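Local coordinates for dihydropyrimidinase (Brevibacillus agri, PDB 3SFW), which catalyses the reversible hydrolytic ring opening of dihydropyrimidines, probably with the pair of zinc ions bound in its amidohydrolase barrel, at residues 93-98 / 123-128; 100-105 / 137-142. All blocks are in the same frame, centred on the assembly; numbering follows the deposited sequence.

Contact 1: 93-98 / 123-128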
ATOM      1  N   CYS A  93      21.909  19.333 -21.422  1.00 10.61           N
ATOM      2  CA  CYS A  93      23.142  19.144 -22.205  1.00 11.18           C
ATOM      3  C   CYS A  93      23.388  17.647 -22.428  1.00 12.44           C
ATOM      4  O   CYS A  93      23.597  16.856 -21.468  1.00 10.82           O
ATOM      5  CB  CYS A  93      24.299  19.777 -21.428  1.00 12.32           C
ATOM      6  SG  CYS A  93      25.912  19.439 -22.195  1.00 14.00           S
ATOM      7  N   LEU A  94      23.317  17.221 -23.688  1.00 12.48           N
ATOM      8  CA  LEU A  94      23.446  15.803 -23.996  1.00 10.91           C
ATOM      9  C   LEU A  94      24.906  15.434 -24.178  1.00 13.33           C
ATOM     10  O   LEU A  94      25.704  16.249 -24.626  1.00 14.61           O
ATOM     11  CB  LEU A  94      22.703  15.476 -25.276  1.00 11.20           C
ATOM     12  CG  LEU A  94      21.245  15.909 -25.279  1.00 14.13           C
ATOM     13  CD1 LEU A  94      20.618  15.423 -26.624  1.00 13.54           C
ATOM     14  CD2 LEU A  94      20.461  15.314 -24.061  1.00 15.19           C
ATOM     15  N   THR A  95      25.217  14.182 -23.888  1.00 13.11           N
ATOM     16  CA  THR A  95      26.592  13.672 -24.050  1.00 18.54           C
ATOM     17  C   THR A  95      26.573  12.380 -24.876  1.00 24.98           C
ATOM     18  O   THR A  95      25.539  11.741 -25.034  1.00 20.49           O
ATOM     19  CB  THR A  95      27.219  13.354 -22.689  1.00 17.15           C
ATOM     20  OG1 THR A  95      26.432  12.350 -22.008  1.00 19.30           O
ATOM     21  CG2 THR A  95      27.281  14.599 -21.841  1.00 14.73           C
ATOM     22  N   SER A  96      27.730  12.010 -25.414  1.00 30.59           N
ATOM     23  CA  SER A  96      27.868  10.725 -26.103  1.00 37.29           C
ATOM     24  C   SER A  96      29.025   9.934 -25.486  1.00 36.62           C
ATOM     25  O   SER A  96      29.969  10.516 -24.965  1.00 36.84           O
ATOM     26  CB  SER A  96      28.081  10.935 -27.618  1.00 40.07           C
ATOM     27  OG  SER A  96      29.178  11.803 -27.872  1.00 42.42           O
ATOM     28  N   LYS A  97      28.928   8.613 -25.500  1.00 39.99           N
ATOM     29  CA  LYS A  97      29.992   7.796 -24.909  1.00 43.08           C
ATOM     30  C   LYS A  97      31.309   8.075 -25.590  1.00 41.13           C
ATOM     31  O   LYS A  97      31.350   8.390 -26.777  1.00 39.54           O
ATOM     32  CB  LYS A  97      29.666   6.316 -25.000  1.00 45.85           C
ATOM     33  CG  LYS A  97      28.588   5.884 -24.053  1.00 48.21           C
ATOM     34  CD  LYS A  97      28.090   4.527 -24.438  1.00 49.64           C
ATOM     35  CE  LYS A  97      26.622   4.384 -24.110  1.00 50.26           C
ATOM     36  NZ  LYS A  97      26.284   2.950 -23.943  1.00 48.12           N
ATOM     37  N   GLY A  98      32.383   8.039 -24.809  1.00 41.68           N
ATOM     38  CA  GLY A  98      33.711   8.300 -25.341  1.00 42.10           C
ATOM     39  C   GLY A  98      34.054   9.764 -25.539  1.00 41.60           C
ATOM     40  O   GLY A  98      35.194  10.079 -25.854  1.00 44.68           O
ATOM     41  N   HIS A 123      21.391  21.110 -17.176  1.00 10.26           N
ATOM     42  CA  HIS A 123      21.623  19.768 -16.585  1.00  9.34           C
ATOM     43  C   HIS A 123      22.629  19.017 -17.469  1.00 11.38           C
ATOM     44  O   HIS A 123      22.787  19.340 -18.639  1.00 10.36           O
ATOM     45  CB  HIS A 123      20.325  18.921 -16.550  1.00  9.33           C
ATOM     46  CG  HIS A 123      19.101  19.670 -16.130  1.00  9.60           C
ATOM     47  ND1 HIS A 123      18.855  20.059 -14.815  1.00  9.42           N
ATOM     48  CD2 HIS A 123      18.002  20.021 -16.847  1.00 10.71           C
ATOM     49  CE1 HIS A 123      17.652  20.613 -14.764  1.00 11.70           C
ATOM     50  NE2 HIS A 123      17.156  20.671 -15.998  1.00 11.22           N
ATOM     51  N   LEU A 124      23.173  17.913 -16.977  1.00 10.25           N
ATOM     52  CA  LEU A 124      24.119  17.114 -17.826  1.00 10.00           C
ATOM     53  C   LEU A 124      23.671  15.666 -17.922  1.00 11.11           C
ATOM     54  O   LEU A 124      23.502  14.989 -16.890  1.00 11.33           O
ATOM     55  CB  LEU A 124      25.526  17.161 -17.208  1.00  9.45           C
ATOM     56  CG  LEU A 124      26.583  16.417 -18.038  1.00 10.33           C
ATOM     57  CD1 LEU A 124      26.795  17.170 -19.365  1.00 13.28           C
ATOM     58  CD2 LEU A 124      27.876  16.428 -17.217  1.00 13.28           C
ATOM     59  N   MET A 125      23.479  15.185 -19.152  1.00 11.40           N
ATOM     60  CA  MET A 125      23.208  13.747 -19.414  1.00 11.54           C
ATOM     61  C   MET A 125      24.412  12.874 -19.072  1.00 13.16           C
ATOM     62  O   MET A 125      25.538  13.211 -19.428  1.00 13.65           O
ATOM     63  CB  MET A 125      22.857  13.568 -20.876  1.00 10.77           C
ATOM     64  CG  MET A 125      22.805  12.080 -21.295  1.00 11.17           C
ATOM     65  SD  MET A 125      22.430  12.127 -23.096  1.00 14.38           S
ATOM     66  CE  MET A 125      22.900  10.422 -23.481  1.00 17.45           C
ATOM     67  N   VAL A 126      24.189  11.787 -18.354  1.00 11.04           N
ATOM     68  CA  VAL A 126      25.262  10.759 -18.138  1.00 12.30           C
ATOM     69  C   VAL A 126      24.859   9.504 -18.921  1.00 16.68           C
ATOM     70  O   VAL A 126      23.744   8.997 -18.731  1.00 16.52           O
ATOM     71  CB  VAL A 126      25.463  10.449 -16.634  1.00 12.46           C
ATOM     72  CG1 VAL A 126      26.558   9.400 -16.409  1.00 13.25           C
ATOM     73  CG2 VAL A 126      25.828  11.739 -15.895  1.00 12.50           C
ATOM     74  N   SER A 127      25.696   9.114 -19.896  1.00 19.05           N
ATOM     75  CA  SER A 127      25.423   7.911 -20.750  1.00 22.47           C
ATOM     76  C   SER A 127      26.098   6.707 -20.143  1.00 23.14           C
ATOM     77  O   SER A 127      25.700   5.585 -20.409  1.00 22.01           O
ATOM     78  CB  SER A 127      25.954   8.062 -22.203  1.00 23.93           C
ATOM     79  OG  SER A 127      26.730   9.264 -22.401  1.00 32.02           O
ATOM     80  N   ASP A 128      27.210   6.932 -19.444  1.00 18.31           N
ATOM     81  CA  ASP A 128      27.859   5.846 -18.752  1.00 21.66           C
ATOM     82  C   ASP A 128      28.866   6.300 -17.716  1.00 19.30           C
ATOM     83  O   ASP A 128      29.368   7.421 -17.755  1.00 22.83           O
ATOM     84  CB  ASP A 128      28.452   4.835 -19.724  1.00 32.88           C
ATOM     85  CG  ASP A 128      29.861   5.140 -20.080  1.00 36.99           C
ATOM     86  OD1 ASP A 128      30.769   4.368 -19.689  1.00 38.45           O
ATOM     87  OD2 ASP A 128      30.061   6.172 -20.733  1.00 40.37           O
TER
HETATM   88  O   HOH W   1      24.723   3.598 -21.821  1.00 40.81           O
HETATM   89  O   HOH W   2      32.018   8.137 -21.714  1.00 32.68           O
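Thr95 and Met125 face each other where two parallel strands have just ended, and each uses its side chain on the other's backbone. The hydroxyl of Thr95 sits between its own backbone N and carbonyl carbon (chi1 60°), which turns OG1 across to Met125 O at 2.9 Å; it arrives from above the carbonyl plane instead of along a lone pair. Ser127 OG in turn donates to Thr95 OG1 at 3.1 Å, so the threonine hydroxyl both gives and receives. In exchange, the extended Met125 side chain runs alongside the backbone of Thr95, its SD taking a weak but nearly straight bond from Thr95 N (3.6 Å). The other branch of Thr95, CG2, meets Leu124 CD1 at 3.6 Å, the two side chains crossing at about a right angle, and Cys93 SG packs on the same leucine methyl. Farther out, Lys97 lays CG against Asp128 OD2 while its NZ stays 5.9 Å from that oxygen; one water joins Lys97 NZ to Ser127 O, and another joins Gly98 N to Asp128 OD2. At the strand ends themselves, Cys93 N bonds to His123 O and Met125 N to Cys93 O, the latter at 2.9 Å. This pairing of neighbouring parallel strands belongs to the amidohydrolase TIM barrel, here at the C-terminal strand ends, which carry the metal centre.

Contact 2: 100-105 / 137-142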
ATOM      1  N   SER A 100      34.334  13.580 -23.780  1.00 23.60           N
ATOM      2  CA  SER A 100      34.397  14.140 -22.416  1.00 20.97           C
ATOM      3  C   SER A 100      33.098  14.867 -22.095  1.00 19.75           C
ATOM      4  O   SER A 100      32.442  15.435 -22.988  1.00 17.64           O
ATOM      5  CB  SER A 100      35.566  15.067 -22.244  1.00 17.78           C
ATOM      6  OG  SER A 100      35.309  16.350 -22.767  1.00 20.06           O
ATOM      7  N   LEU A 101      32.750  14.891 -20.820  1.00 18.28           N
ATOM      8  CA  LEU A 101      31.601  15.681 -20.361  1.00 15.45           C
ATOM      9  C   LEU A 101      31.857  17.151 -20.649  1.00 16.21           C
ATOM     10  O   LEU A 101      30.943  17.886 -20.966  1.00 14.77           O
ATOM     11  CB  LEU A 101      31.403  15.492 -18.849  1.00 13.99           C
ATOM     12  CG  LEU A 101      31.164  14.051 -18.363  1.00 18.29           C
ATOM     13  CD1 LEU A 101      31.005  14.037 -16.852  1.00 15.99           C
ATOM     14  CD2 LEU A 101      29.904  13.450 -19.055  1.00 19.05           C
ATOM     15  N   HIS A 102      33.101  17.615 -20.457  1.00 15.00           N
ATOM     16  CA  HIS A 102      33.363  19.032 -20.596  1.00 13.58           C
ATOM     17  C   HIS A 102      33.225  19.521 -22.023  1.00 11.98           C
ATOM     18  O   HIS A 102      32.877  20.663 -22.231  1.00 13.31           O
ATOM     19  CB  HIS A 102      34.756  19.426 -20.049  1.00 12.63           C
ATOM     20  CG  HIS A 102      34.848  19.417 -18.534  1.00 12.94           C
ATOM     21  ND1 HIS A 102      34.793  20.564 -17.761  1.00 17.74           N
ATOM     22  CD2 HIS A 102      34.910  18.381 -17.661  1.00 11.19           C
ATOM     23  CE1 HIS A 102      34.906  20.233 -16.478  1.00 11.82           C
ATOM     24  NE2 HIS A 102      35.042  18.919 -16.400  1.00 16.92           N
ATOM     25  N   SER A 103      33.496  18.652 -22.998  1.00 12.91           N
ATOM     26  CA  SER A 103      33.316  19.042 -24.392  1.00 15.50           C
ATOM     27  C   SER A 103      31.839  19.258 -24.689  1.00 14.99           C
ATOM     28  O   SER A 103      31.491  20.147 -25.403  1.00 14.75           O
ATOM     29  CB  SER A 103      33.941  18.039 -25.377  1.00 21.75           C
ATOM     30  OG  SER A 103      33.344  16.764 -25.259  1.00 24.62           O
ATOM     31  N   ALA A 104      30.987  18.429 -24.120  1.00 15.21           N
ATOM     32  CA  ALA A 104      29.526  18.577 -24.374  1.00 14.01           C
ATOM     33  C   ALA A 104      29.069  19.882 -23.726  1.00 13.01           C
ATOM     34  O   ALA A 104      28.289  20.650 -24.321  1.00 12.41           O
ATOM     35  CB  ALA A 104      28.770  17.357 -23.789  1.00 13.80           C
ATOM     36  N   ILE A 105      29.547  20.147 -22.503  1.00 11.38           N
ATOM     37  CA  ILE A 105      29.236  21.417 -21.834  1.00 11.41           C
ATOM     38  C   ILE A 105      29.648  22.652 -22.653  1.00 14.41           C
ATOM     39  O   ILE A 105      28.879  23.631 -22.805  1.00 12.23           O
ATOM     40  CB  ILE A 105      29.871  21.450 -20.383  1.00 11.01           C
ATOM     41  CG1 ILE A 105      29.267  20.306 -19.550  1.00 13.90           C
ATOM     42  CG2 ILE A 105      29.744  22.867 -19.750  1.00 12.06           C
ATOM     43  CD1 ILE A 105      30.085  19.988 -18.236  1.00 10.26           C
ATOM     44  N   LEU A 137      33.142  14.476 -13.072  1.00 14.15           N
ATOM     45  CA  LEU A 137      31.944  15.092 -12.458  1.00 12.43           C
ATOM     46  C   LEU A 137      32.292  16.060 -11.336  1.00 14.48           C
ATOM     47  O   LEU A 137      31.520  16.959 -11.022  1.00 12.91           O
ATOM     48  CB  LEU A 137      30.973  14.004 -11.964  1.00 13.00           C
ATOM     49  CG  LEU A 137      30.174  13.340 -13.096  1.00 14.85           C
ATOM     50  CD1 LEU A 137      29.404  12.156 -12.536  1.00 17.13           C
ATOM     51  CD2 LEU A 137      29.218  14.404 -13.709  1.00 13.64           C
ATOM     52  N   GLU A 138      33.465  15.893 -10.712  1.00 13.95           N
ATOM     53  CA  GLU A 138      33.811  16.811  -9.619  1.00 13.36           C
ATOM     54  C   GLU A 138      33.874  18.276 -10.032  1.00 15.07           C
ATOM     55  O   GLU A 138      33.186  19.140  -9.454  1.00 13.59           O
ATOM     56  CB  GLU A 138      35.100  16.379  -8.888  1.00 12.88           C
ATOM     57  CG  GLU A 138      35.351  17.243  -7.658  1.00 19.25           C
ATOM     58  CD  GLU A 138      36.568  16.780  -6.878  1.00 30.44           C
ATOM     59  OE1 GLU A 138      37.618  16.516  -7.511  1.00 34.13           O
ATOM     60  OE2 GLU A 138      36.440  16.601  -5.656  1.00 34.90           O
ATOM     61  N   SER A 139      34.586  18.572 -11.121  1.00 12.23           N
ATOM     62  CA  SER A 139      34.613  19.977 -11.568  1.00 10.45           C
ATOM     63  C   SER A 139      33.329  20.350 -12.260  1.00 13.00           C
ATOM     64  O   SER A 139      32.957  21.515 -12.277  1.00 13.23           O
ATOM     65  CB  SER A 139      35.815  20.228 -12.481  1.00 14.13           C
ATOM     66  OG  SER A 139      35.706  19.447 -13.653  1.00 14.99           O
ATOM     67  N   VAL A 140      32.640  19.372 -12.837  1.00 11.10           N
ATOM     68  CA  VAL A 140      31.313  19.693 -13.417  1.00 12.92           C
ATOM     69  C   VAL A 140      30.414  20.286 -12.339  1.00 12.29           C
ATOM     70  O   VAL A 140      29.783  21.353 -12.544  1.00 12.67           O
ATOM     71  CB  VAL A 140      30.629  18.442 -14.058  1.00 13.34           C
ATOM     72  CG1 VAL A 140      29.119  18.762 -14.437  1.00 12.48           C
ATOM     73  CG2 VAL A 140      31.405  18.001 -15.344  1.00 13.13           C
ATOM     74  N   VAL A 141      30.314  19.582 -11.202  1.00 10.64           N
ATOM     75  CA  VAL A 141      29.426  20.009 -10.125  1.00 11.83           C
ATOM     76  C   VAL A 141      29.935  21.282  -9.433  1.00 12.33           C
ATOM     77  O   VAL A 141      29.199  22.278  -9.277  1.00 11.77           O
ATOM     78  CB  VAL A 141      29.229  18.860  -9.114  1.00 10.28           C
ATOM     79  CG1 VAL A 141      28.507  19.355  -7.840  1.00 12.86           C
ATOM     80  CG2 VAL A 141      28.518  17.668  -9.775  1.00 10.60           C
ATOM     81  N   ASN A 142      31.227  21.291  -9.090  1.00 10.67           N
ATOM     82  CA  ASN A 142      31.761  22.366  -8.235  1.00 14.32           C
ATOM     83  C   ASN A 142      32.110  23.651  -8.983  1.00 13.65           C
ATOM     84  O   ASN A 142      31.980  24.742  -8.417  1.00 16.14           O
ATOM     85  CB  ASN A 142      33.034  21.898  -7.508  1.00 16.09           C
ATOM     86  CG  ASN A 142      32.736  20.876  -6.421  1.00 17.51           C
ATOM     87  OD1 ASN A 142      31.614  20.826  -5.869  1.00 20.82           O
ATOM     88  ND2 ASN A 142      33.731  20.047  -6.105  1.00 15.95           N
TER
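With chi1 at -73°, the imidazole of His102 lies anti to its carbonyl carbon and swings out to Ser139, whose hydroxyl occupies the position between backbone N and carbonyl carbon. Ser139 OG thereby comes to the ring edge, in the ring plane, 2.9 Å from His102 NE2. It lies almost as near His102 CE1, at 3.0 Å, and this placement between the two atoms gives an N-H...O angle of 121° and a weak hydrogen bond. Val140 CG2 passes the same ring obliquely, its side chain and the histidine sliding past each other in opposite directions. That methyl also meets Ile105 CD1 at 3.7 Å, while Leu101 CD1 reaches Leu137 CD2 at 3.6 Å, the two leucines crossing at a slant. Leu101, Ile105 and Val140 all rest on Leu124 of the barrel strand as well, so both helices pack on the same strand residue. An alanine in place of His102 would remove the ring, and Ser139 OG would probably be left with just its weak bond to Glu136 O of those described here, while one flank of Val140 CG2 was left uncovered. The start of helix 101-112 is fixed separately: Ser100 OG caps it by accepting from Ser103 N at 2.9 Å, and Glu136, from the neighbouring helix, takes the backbone N-H groups of Leu101 and His102. Cohesion between these helices, whose segment axes approach to 10.9 Å at 35°, thus seems to come chiefly from aliphatic contact and from the carboxylate at the helix start, with the weak His102-Ser139 bond a modest addition at the partly exposed border.

The two contacts are successive layers of one part of the barrel, their centres about 10 Å apart. Strand 86-93, helix 101-112, strand 119-124 and helix 131-142 follow in chain order as a beta-alpha-beta-alpha run, contact 1 joining the strand ends and contact 2 the helices outside them. Ala104 is where the two contacts touch: its CB lies 3.4 Å from Leu94 O and 3.7 Å from Thr95 CG2, while Cys93 SG stands 3.4 Å from Ala104 O. Contact 1 lies nearer the metal site, the side chain of Leu94 being about 8 Å from a bound zinc ion; contact 2 backs it from the outer helical shell.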